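Local atomic coordinates of paenibacillus xanthan lyase (Paenibacillus, PDB entry 6F2P), a protein that cleaves the polysaccharide xanthan as a polysaccharide lyase, probably by the beta-elimination usual for such enzymes, and binds several calcium ions. Residues T906-N911 against A1033-K1038; Y962-M967 against G1006-N1011. All coordinates share one frame; numbering follows the deposited sequence.

Contact 1: residues T906-N911 against A1033-K1038; sequences TVIVDN and AVKLVK. With CA (calcium ion), chain G.
V907 and V909 pair with L1036 and V1034 in antiparallel register, four backbone hydrogen bonds joining strands whose axes run at 173° with a closest approach of 4.8 Å. This is part of an antiparallel beta-sheet in the Golvesin C-terminal domain, where strand 907-910, the first after helix 902-905, lies along the last strand, 1030-1039. Side chains alternate between two faces. On one, V909 and V1034 stand side by side, with V909 CB 3.9 Å from V1034 CG2; F952 of strand 949-952 packs on both. On the other face I908 and K1035 also point the same way. K1035 leaves the strand with CG anti to the backbone N (chi1 -178°), which lays its methylenes along the isoleucine, K1035 CD 3.5 Å from I908 CG1. The lysine goes on to a cation-pi contact with W1002. At the helix end of the strand a water links T906 OG1 to the backbone N of K1038. At the other end D910 and N911 reach a calcium ion, whose site Y933, D936 and D1032 complete. The carboxylate straddles the metal unevenly, D910 OD1 at 2.6 Å and D910 OD2 at 2.9 Å, while N911 OD1 binds it at 2.3 Å.

Contact 2: residues Y962-M967 against G1006-N1011; sequences YQVYMM and GTYSFN
F1010 sets its ring obliquely across the Y962 side chain, F1010 CD2 lying 3.7 Å from Y962 CB, so the two aromatic residues meet near the root of the tyrosine. The same phenylalanine ring takes V964 at its edge: the valine crosses at about a right angle, with V964 CG2 3.8 Å from both F1010 CE2 and F1010 CZ. V964 CG1 is anti to the backbone N (chi1 175°), which turns CG2 toward the rings; Y1008 too receives this methyl at its edge, near the ring plane, with V964 CG2 4.1 Å from Y1008 CD2. Behind these groups is an antiparallel pairing of strands 960-967 and 1003-1010 in the sheet of the Golvesin C-terminal domain. The N-to-C directions of the short segments differ by 136°, well short of straight antiparallel alignment, and the ladder covers just Y962 with Y1008, Q963 with T1007 and V964 with G1006. The V964 N to G1006 O bond is nearly straight at 2.7 Å. Y962 and Y1008 exchange two backbone bonds; in the one from Y1008 N, the donor sits above the carbonyl plane of Y962. The opposite face carries Q963 and T1007 side by side, Q963 CG 3.6 Å from T1007 OG1. Beyond CG the glutamine runs out extended, and its OE1 accepts a hydrogen bond from Y965 OH at 2.6 Å, the hydroxyl lying 48° out of the amide plane.

In the fold
The two contacts sit side by side in one sheet, their centres about 9 Å apart: strand 1030-1039 of contact 1 neighbours strand 960-967 of contact 2, with backbone bonds between V1037 and Q963 and between K1035 and Y965. The chain makes contact 2 between the two strands of contact 1. Each is partly buried: V909, V1034 and L1036 of contact 1 and Y962 and V964 of contact 2 face the same way, toward a second sheet, met through strands 949-952 and 1017-1021 in contact 1 and 978-984 in contact 2. Contact 1 is aliphatic, with the partly exposed K1035 on the other face and calcium at one end; contact 2 is largely aromatic, with T1007 exposed.

Contact 1: residues T906-N911 against A1033-K1038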
loop_
_atom_site.group_PDB
_atom_site.type_symbol
_atom_site.label_atom_id
_atom_site.label_comp_id
_atom_site.label_asym_id
_atom_site.label_seq_id
_atom_site.Cartn_x
_atom_site.Cartn_y
_atom_site.Cartn_z
ATOM N N THR A 906 38.803 22.314 10.890
ATOM C CA THR A 906 39.770 23.408 10.852
ATOM C C THR A 906 39.086 24.778 10.976
ATOM O O THR A 906 38.100 25.049 10.293
ATOM C CB THR A 906 40.628 23.358 9.568
ATOM O OG1 THR A 906 41.373 22.133 9.532
ATOM C CG2 THR A 906 41.599 24.539 9.524
ATOM N N VAL A 907 39.595 25.624 11.869
ATOM C CA VAL A 907 39.032 26.957 12.074
ATOM C C VAL A 907 40.092 28.045 11.888
ATOM O O VAL A 907 41.196 27.926 12.411
ATOM C CB VAL A 907 38.423 27.105 13.478
ATOM C CG1 VAL A 907 37.834 28.496 13.646
ATOM C CG2 VAL A 907 37.359 26.042 13.718
ATOM N N ILE A 908 39.765 29.091 11.131
ATOM C CA ILE A 908 40.671 30.230 10.962
ATOM C C ILE A 908 40.038 31.521 11.471
ATOM O O ILE A 908 38.879 31.813 11.179
ATOM C CB ILE A 908 41.075 30.440 9.490
ATOM C CG1 ILE A 908 41.795 29.208 8.947
ATOM C CG2 ILE A 908 41.952 31.691 9.345
ATOM C CD1 ILE A 908 42.293 29.362 7.513
ATOM N N VAL A 909 40.795 32.291 12.245
ATOM C CA VAL A 909 40.316 33.588 12.707
ATOM C C VAL A 909 41.259 34.697 12.262
ATOM O O VAL A 909 42.439 34.681 12.603
ATOM C CB VAL A 909 40.148 33.624 14.229
ATOM C CG1 VAL A 909 39.418 34.881 14.635
ATOM C CG2 VAL A 909 39.381 32.402 14.701
ATOM N N ASP A 910 40.739 35.641 11.479
ATOM C CA ASP A 910 41.526 36.773 10.997
ATOM C C ASP A 910 41.237 37.967 11.895
ATOM O O ASP A 910 40.280 37.938 12.660
ATOM C CB ASP A 910 41.167 37.092 9.544
ATOM C CG ASP A 910 42.184 37.999 8.874
ATOM O OD1 ASP A 910 43.310 37.528 8.607
ATOM O OD2 ASP A 910 41.858 39.178 8.610
ATOM N N ASN A 911 42.061 39.008 11.826
ATOM C CA ASN A 911 41.853 40.176 12.681
ATOM C C ASN A 911 40.583 40.935 12.310
ATOM O O ASN A 911 40.042 41.698 13.116
ATOM C CB ASN A 911 43.052 41.106 12.612
ATOM C CG ASN A 911 43.417 41.459 11.194
ATOM O OD1 ASN A 911 43.950 40.631 10.457
ATOM N ND2 ASN A 911 43.130 42.695 10.798
ATOM N N ALA A 1033 46.469 36.365 12.179
ATOM C CA ALA A 1033 45.541 35.235 12.154
ATOM C C ALA A 1033 46.022 33.978 12.900
ATOM O O ALA A 1033 47.226 33.700 12.987
ATOM C CB ALA A 1033 45.168 34.887 10.711
ATOM N N VAL A 1034 45.055 33.232 13.436
ATOM C CA VAL A 1034 45.305 31.932 14.050
ATOM C C VAL A 1034 44.538 30.832 13.308
ATOM O O VAL A 1034 43.557 31.108 12.613
ATOM C CB VAL A 1034 44.900 31.917 15.538
ATOM C CG1 VAL A 1034 45.573 33.059 16.281
ATOM C CG2 VAL A 1034 43.392 32.013 15.678
ATOM N N LYS A 1035 44.991 29.591 13.453
ATOM C CA LYS A 1035 44.315 28.451 12.833
ATOM C C LYS A 1035 44.427 27.193 13.682
ATOM O O LYS A 1035 45.523 26.726 13.984
ATOM C CB LYS A 1035 44.851 28.172 11.423
ATOM C CG LYS A 1035 44.134 27.030 10.722
ATOM C CD LYS A 1035 44.468 26.947 9.235
ATOM C CE LYS A 1035 45.890 26.480 8.986
ATOM N NZ LYS A 1035 46.113 26.119 7.549
ATOM N N LEU A 1036 43.282 26.651 14.069
ATOM C CA LEU A 1036 43.252 25.394 14.796
ATOM C C LEU A 1036 43.050 24.258 13.799
ATOM O O LEU A 1036 42.145 24.298 12.962
ATOM C CB LEU A 1036 42.140 25.396 15.853
ATOM C CG LEU A 1036 42.443 26.013 17.227
ATOM C CD1 LEU A 1036 42.946 27.435 17.104
ATOM C CD2 LEU A 1036 41.215 25.965 18.122
ATOM N N VAL A 1037 43.914 23.254 13.870
ATOM C CA VAL A 1037 43.779 22.095 13.009
ATOM C C VAL A 1037 43.640 20.848 13.861
ATOM O O VAL A 1037 44.503 20.553 14.686
ATOM C CB VAL A 1037 44.987 21.934 12.091
ATOM C CG1 VAL A 1037 44.717 20.822 11.081
ATOM C CG2 VAL A 1037 45.294 23.251 11.388
ATOM N N LYS A 1038 42.551 20.116 13.662
ATOM C CA LYS A 1038 42.279 18.944 14.480
ATOM C C LYS A 1038 43.276 17.805 14.224
ATOM O O LYS A 1038 43.683 17.559 13.091
ATOM C CB LYS A 1038 40.831 18.475 14.298
ATOM C CG LYS A 1038 40.407 17.431 15.319
ATOM C CD LYS A 1038 38.906 17.386 15.537
ATOM C CE LYS A 1038 38.558 16.282 16.521
ATOM N NZ LYS A 1038 39.059 14.965 16.019
HETATM CA CA CA G . 44.702 39.673 8.517
HETATM O O HOH W 1 40.963 20.157 11.426
#

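Contact 2: residues Y962-M967 against G1006-N1011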
loop_
_atom_site.group_PDB
_atom_site.type_symbol
_atom_site.label_atom_id
_atom_site.label_comp_id
_atom_site.label_asym_id
_atom_site.label_seq_id
_atom_site.Cartn_x
_atom_site.Cartn_y
_atom_site.Cartn_z
ATOM N N TYR A 962 43.726 19.928 19.098
ATOM C CA TYR A 962 43.944 20.853 17.993
ATOM C C TYR A 962 45.319 21.506 18.014
ATOM O O TYR A 962 45.718 22.105 19.019
ATOM C CB TYR A 962 42.913 21.970 18.031
ATOM C CG TYR A 962 41.526 21.571 17.634
ATOM C CD1 TYR A 962 40.641 21.054 18.566
ATOM C CD2 TYR A 962 41.086 21.736 16.327
ATOM C CE1 TYR A 962 39.362 20.698 18.207
ATOM C CE2 TYR A 962 39.808 21.387 15.959
ATOM C CZ TYR A 962 38.949 20.870 16.902
ATOM O OH TYR A 962 37.673 20.525 16.538
ATOM N N GLN A 963 46.021 21.413 16.888
ATOM C CA GLN A 963 47.238 22.182 16.660
ATOM C C GLN A 963 46.911 23.663 16.484
ATOM O O GLN A 963 46.037 24.029 15.697
ATOM C CB GLN A 963 47.976 21.652 15.435
ATOM C CG GLN A 963 48.506 20.254 15.632
ATOM C CD GLN A 963 49.348 19.786 14.472
ATOM O OE1 GLN A 963 49.154 20.217 13.334
ATOM N NE2 GLN A 963 50.303 18.903 14.753
ATOM N N VAL A 964 47.614 24.512 17.228
ATOM C CA VAL A 964 47.379 25.953 17.172
ATOM C C VAL A 964 48.467 26.670 16.361
ATOM O O VAL A 964 49.628 26.721 16.776
ATOM C CB VAL A 964 47.279 26.551 18.596
ATOM C CG1 VAL A 964 47.157 28.059 18.544
ATOM C CG2 VAL A 964 46.105 25.942 19.348
ATOM N N TYR A 965 48.090 27.202 15.197
ATOM C CA TYR A 965 49.021 27.955 14.351
ATOM C C TYR A 965 48.769 29.455 14.410
ATOM O O TYR A 965 47.674 29.897 14.747
ATOM C CB TYR A 965 48.930 27.511 12.895
ATOM C CG TYR A 965 49.316 26.078 12.649
ATOM C CD1 TYR A 965 48.406 25.051 12.856
ATOM C CD2 TYR A 965 50.585 25.749 12.192
ATOM C CE1 TYR A 965 48.750 23.738 12.631
ATOM C CE2 TYR A 965 50.938 24.433 11.960
ATOM C CZ TYR A 965 50.012 23.431 12.181
ATOM O OH TYR A 965 50.340 22.115 11.952
ATOM N N MET A 966 49.792 30.234 14.074
ATOM C CA MET A 966 49.645 31.681 13.955
ATOM C C MET A 966 50.518 32.249 12.833
ATOM O O MET A 966 51.646 31.799 12.605
ATOM C CB MET A 966 49.949 32.378 15.280
ATOM C CG MET A 966 49.819 33.891 15.207
ATOM S SD MET A 966 50.254 34.757 16.725
ATOM C CE MET A 966 48.885 34.319 17.798
ATOM N N MET A 967 49.974 33.228 12.123
ATOM C CA MET A 967 50.704 33.908 11.069
ATOM C C MET A 967 50.805 35.379 11.433
ATOM O O MET A 967 49.945 35.904 12.144
ATOM C CB MET A 967 49.966 33.744 9.745
ATOM C CG MET A 967 50.650 34.372 8.548
ATOM S SD MET A 967 49.762 33.963 7.044
ATOM C CE MET A 967 49.940 32.180 7.037
ATOM N N GLY A 1006 51.450 25.413 19.537
ATOM C CA GLY A 1006 51.314 24.268 20.415
ATOM C C GLY A 1006 50.161 23.366 20.034
ATOM O O GLY A 1006 49.468 23.605 19.044
ATOM N N THR A 1007 49.957 22.319 20.823
ATOM C CA THR A 1007 48.882 21.374 20.571
ATOM C C THR A 1007 48.152 21.098 21.887
ATOM O O THR A 1007 48.759 20.666 22.863
ATOM C CB THR A 1007 49.434 20.085 19.940
ATOM O OG1 THR A 1007 50.253 20.424 18.814
ATOM C CG2 THR A 1007 48.314 19.186 19.467
ATOM N N TYR A 1008 46.850 21.376 21.917
ATOM C CA TYR A 1008 46.084 21.355 23.164
ATOM C C TYR A 1008 44.709 20.731 22.981
ATOM O O TYR A 1008 44.237 20.564 21.856
ATOM C CB TYR A 1008 45.929 22.779 23.717
ATOM C CG TYR A 1008 47.238 23.530 23.818
ATOM C CD1 TYR A 1008 48.003 23.475 24.977
ATOM C CD2 TYR A 1008 47.717 24.288 22.749
ATOM C CE1 TYR A 1008 49.206 24.148 25.072
ATOM C CE2 TYR A 1008 48.922 24.967 22.836
ATOM C CZ TYR A 1008 49.663 24.893 24.000
ATOM O OH TYR A 1008 50.864 25.560 24.097
ATOM N N SER A 1009 44.071 20.382 24.094
ATOM C CA SER A 1009 42.699 19.893 24.062
ATOM C C SER A 1009 41.744 21.064 24.156
ATOM O O SER A 1009 41.880 21.916 25.025
ATOM C CB SER A 1009 42.433 18.933 25.218
ATOM O OG SER A 1009 43.158 17.733 25.053
ATOM N N PHE A 1010 40.779 21.113 23.250
ATOM C CA PHE A 1010 39.750 22.139 23.311
ATOM C C PHE A 1010 38.373 21.496 23.415
ATOM O O PHE A 1010 38.137 20.409 22.885
ATOM C CB PHE A 1010 39.789 23.029 22.069
ATOM C CG PHE A 1010 41.002 23.904 21.976
ATOM C CD1 PHE A 1010 41.024 25.150 22.590
ATOM C CD2 PHE A 1010 42.116 23.494 21.251
ATOM C CE1 PHE A 1010 42.144 25.974 22.492
ATOM C CE2 PHE A 1010 43.242 24.308 21.149
ATOM C CZ PHE A 1010 43.254 25.552 21.770
ATOM N N ASN A 1011 37.464 22.174 24.103
ATOM C CA ASN A 1011 36.068 21.774 24.095
ATOM C C ASN A 1011 35.368 22.430 22.919
ATOM O O ASN A 1011 35.773 23.503 22.466
ATOM C CB ASN A 1011 35.380 22.170 25.404
ATOM C CG ASN A 1011 35.978 21.470 26.611
ATOM O OD1 ASN A 1011 36.658 22.091 27.428
ATOM N ND2 ASN A 1011 35.723 20.172 26.729
#